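PDB 1MDB: 2,3-dihydroxybenzoate-AMP ligase from Bacillus subtilis, which belongs to the ANL superfamily of AMP-binding enzymes, pairing a large AMP-binding domain with a small C-terminal domain. Local coordinates for residues Ala94-Gly99 with Asp183-Gln188. Residues are numbered along the deposited sequence; the frame is centred on the assembly and turned at random.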
ATOM      1  N   ALA A  94       4.735 -17.575  11.128  1.00 24.82           N
ATOM      2  CA  ALA A  94       4.373 -18.947  11.467  1.00 24.80           C
ATOM      3  C   ALA A  94       3.848 -19.586  10.181  1.00 25.76           C
ATOM      4  O   ALA A  94       4.180 -20.730   9.851  1.00 24.75           O
ATOM      5  CB  ALA A  94       3.286 -18.963  12.534  1.00 24.41           C
ATOM      6  N   LEU A  95       3.014 -18.842   9.460  1.00 24.43           N
ATOM      7  CA  LEU A  95       2.476 -19.341   8.202  1.00 25.30           C
ATOM      8  C   LEU A  95       3.635 -19.517   7.234  1.00 26.67           C
ATOM      9  O   LEU A  95       3.703 -20.500   6.502  1.00 27.05           O
ATOM     10  CB  LEU A  95       1.453 -18.362   7.634  1.00 24.08           C
ATOM     11  CG  LEU A  95       0.135 -18.315   8.418  1.00 25.27           C
ATOM     12  CD1 LEU A  95      -0.740 -17.183   7.902  1.00 23.42           C
ATOM     13  CD2 LEU A  95      -0.584 -19.664   8.279  1.00 25.16           C
ATOM     14  N   PHE A  96       4.552 -18.556   7.243  1.00 28.84           N
ATOM     15  CA  PHE A  96       5.724 -18.606   6.382  1.00 29.80           C
ATOM     16  C   PHE A  96       6.553 -19.871   6.632  1.00 31.22           C
ATOM     17  O   PHE A  96       7.052 -20.481   5.682  1.00 32.99           O
ATOM     18  CB  PHE A  96       6.589 -17.358   6.609  1.00 29.31           C
ATOM     19  CG  PHE A  96       6.046 -16.104   5.969  1.00 25.02           C
ATOM     20  CD1 PHE A  96       6.470 -14.852   6.400  1.00 22.67           C
ATOM     21  CD2 PHE A  96       5.143 -16.171   4.913  1.00 25.38           C
ATOM     22  CE1 PHE A  96       6.006 -13.686   5.786  1.00 22.79           C
ATOM     23  CE2 PHE A  96       4.673 -15.003   4.295  1.00 23.67           C
ATOM     24  CZ  PHE A  96       5.108 -13.768   4.733  1.00 21.81           C
ATOM     25  N   ARG A  97       6.692 -20.276   7.897  1.00 32.44           N
ATOM     26  CA  ARG A  97       7.480 -21.472   8.224  1.00 33.68           C
ATOM     27  C   ARG A  97       6.762 -22.788   7.939  1.00 34.34           C
ATOM     28  O   ARG A  97       7.397 -23.837   7.813  1.00 34.86           O
ATOM     29  CB  ARG A  97       7.936 -21.441   9.688  1.00 33.93           C
ATOM     30  CG  ARG A  97       8.795 -20.223  10.024  1.00 36.66           C
ATOM     31  CD  ARG A  97      10.044 -20.578  10.800  1.00 34.34           C
ATOM     32  NE  ARG A  97      10.087 -19.869  12.067  1.00 37.76           N
ATOM     33  CZ  ARG A  97      11.057 -19.052  12.457  1.00 34.34           C
ATOM     34  NH1 ARG A  97      12.104 -18.817  11.683  1.00 37.61           N
ATOM     35  NH2 ARG A  97      10.970 -18.462  13.634  1.00 36.53           N
ATOM     36  N   LEU A  98       5.439 -22.731   7.839  1.00 34.58           N
ATOM     37  CA  LEU A  98       4.634 -23.915   7.549  1.00 35.71           C
ATOM     38  C   LEU A  98       4.428 -24.012   6.046  1.00 34.94           C
ATOM     39  O   LEU A  98       3.884 -24.991   5.546  1.00 36.43           O
ATOM     40  CB  LEU A  98       3.272 -23.799   8.244  1.00 38.12           C
ATOM     41  CG  LEU A  98       2.222 -24.893   8.009  1.00 41.04           C
ATOM     42  CD1 LEU A  98       2.807 -26.271   8.318  1.00 42.25           C
ATOM     43  CD2 LEU A  98       1.011 -24.620   8.892  1.00 40.92           C
ATOM     44  N   GLY A  99       4.868 -22.987   5.325  1.00 34.49           N
ATOM     45  CA  GLY A  99       4.688 -22.982   3.885  1.00 34.64           C
ATOM     46  C   GLY A  99       3.253 -22.636   3.504  1.00 34.13           C
ATOM     47  O   GLY A  99       2.830 -22.860   2.363  1.00 33.80           O
ATOM     48  N   ASP A 183       9.361 -20.646  -3.609  1.00 31.13           N
ATOM     49  CA  ASP A 183       7.937 -20.911  -3.425  1.00 33.17           C
ATOM     50  C   ASP A 183       7.163 -19.602  -3.262  1.00 32.59           C
ATOM     51  O   ASP A 183       7.719 -18.586  -2.832  1.00 32.34           O
ATOM     52  CB  ASP A 183       7.680 -21.769  -2.168  1.00 33.67           C
ATOM     53  CG  ASP A 183       8.215 -23.197  -2.284  1.00 37.13           C
ATOM     54  OD1 ASP A 183       8.358 -23.713  -3.413  1.00 37.86           O
ATOM     55  OD2 ASP A 183       8.467 -23.817  -1.226  1.00 38.47           O
ATOM     56  N   VAL A 184       5.881 -19.621  -3.615  1.00 30.95           N
ATOM     57  CA  VAL A 184       5.059 -18.441  -3.412  1.00 30.09           C
ATOM     58  C   VAL A 184       4.988 -18.341  -1.893  1.00 28.84           C
ATOM     59  O   VAL A 184       4.793 -19.349  -1.214  1.00 31.29           O
ATOM     60  CB  VAL A 184       3.629 -18.625  -3.960  1.00 30.19           C
ATOM     61  CG1 VAL A 184       2.749 -17.479  -3.491  1.00 25.82           C
ATOM     62  CG2 VAL A 184       3.655 -18.693  -5.494  1.00 30.28           C
ATOM     63  N   ALA A 185       5.158 -17.140  -1.357  1.00 30.02           N
ATOM     64  CA  ALA A 185       5.121 -16.949   0.089  1.00 29.52           C
ATOM     65  C   ALA A 185       3.765 -16.445   0.581  1.00 28.94           C
ATOM     66  O   ALA A 185       3.374 -16.692   1.727  1.00 29.91           O
ATOM     67  CB  ALA A 185       6.213 -15.973   0.498  1.00 29.54           C
ATOM     68  N   PHE A 186       3.053 -15.729  -0.283  1.00 28.66           N
ATOM     69  CA  PHE A 186       1.752 -15.179   0.086  1.00 28.08           C
ATOM     70  C   PHE A 186       1.056 -14.544  -1.111  1.00 28.20           C
ATOM     71  O   PHE A 186       1.656 -14.377  -2.173  1.00 27.52           O
ATOM     72  CB  PHE A 186       1.934 -14.119   1.178  1.00 28.33           C
ATOM     73  CG  PHE A 186       2.750 -12.929   0.741  1.00 30.00           C
ATOM     74  CD1 PHE A 186       2.246 -12.016  -0.180  1.00 31.46           C
ATOM     75  CD2 PHE A 186       4.029 -12.725   1.246  1.00 31.48           C
ATOM     76  CE1 PHE A 186       3.000 -10.920  -0.594  1.00 32.09           C
ATOM     77  CE2 PHE A 186       4.792 -11.636   0.842  1.00 31.57           C
ATOM     78  CZ  PHE A 186       4.276 -10.731  -0.081  1.00 33.11           C
ATOM     79  N   LEU A 187      -0.204 -14.166  -0.920  1.00 25.86           N
ATOM     80  CA  LEU A 187      -0.959 -13.518  -1.974  1.00 27.62           C
ATOM     81  C   LEU A 187      -1.376 -12.131  -1.502  1.00 26.76           C
ATOM     82  O   LEU A 187      -2.031 -11.989  -0.470  1.00 26.22           O
ATOM     83  CB  LEU A 187      -2.204 -14.349  -2.340  1.00 27.71           C
ATOM     84  CG  LEU A 187      -1.957 -15.816  -2.714  1.00 27.22           C
ATOM     85  CD1 LEU A 187      -3.269 -16.490  -3.080  1.00 27.73           C
ATOM     86  CD2 LEU A 187      -0.986 -15.884  -3.876  1.00 27.77           C
ATOM     87  N   GLN A 188      -0.981 -11.112  -2.257  1.00 28.21           N
ATOM     88  CA  GLN A 188      -1.326  -9.730  -1.937  1.00 30.12           C
ATOM     89  C   GLN A 188      -2.547  -9.332  -2.741  1.00 29.23           C
ATOM     90  O   GLN A 188      -3.004 -10.094  -3.598  1.00 29.71           O
ATOM     91  CB  GLN A 188      -0.155  -8.796  -2.267  1.00 30.35           C
ATOM     92  CG  GLN A 188       0.632  -8.331  -1.056  1.00 30.55           C
ATOM     93  CD  GLN A 188      -0.154  -7.378  -0.158  1.00 33.03           C
ATOM     94  OE1 GLN A 188       0.359  -6.911   0.854  1.00 32.61           O
ATOM     95  NE2 GLN A 188      -1.400  -7.088  -0.525  1.00 31.92           N
TER
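F96, near the C-terminal end of helix 86-98, reaches across to the start of strand 184-189 and lays the edge of its ring against A185 and F186, a small, buried contact in which an aromatic edge meets a backbone carbonyl and a second ring. The backbones stay apart, with the CA atoms of F96 and A185 6.5 Å from each other, and the phenyl ring bridges the gap. A chi1 of -76° swings CG of F96 away from its carbonyl carbon, and the far edge of the ring, CE2 and CZ, ends up at the strand. CE2 of F96 sits 3.3 Å from the carbonyl O of A185, which lies near the ring plane; this places the oxygen beside the slightly positive rim of ring hydrogens. The same CE2 comes within 4.2 Å of A185 CB. Next to it, CZ of F96 touches CD2 of F186 at 3.8 Å, the two rings meeting obliquely. Y207 and F104 pack edge-to-face with F186, while F27 stacks on F96, so the pair belongs to a larger aromatic cluster. The helix stops just beyond F96 in a Schellman motif with G99, at positive phi, as the C-prime residue; the chain then enters strand 101-104, whose P102 and F104 make backbone hydrogen bonds with L187, so the element following the helix is tied to the same strand. In the antiparallel hairpin with strand 199-203, R202 is matched by two residues, A185 and F186, in a classic beta bulge. The hairpin's connecting loop carries the SGGSTG signature of AMP-binding enzymes, but the F186 side chain is about 10 Å from the bound 2,3-dihydroxy-benzoic acid, so this contact packs helix against hairpin outside the ligand pocket.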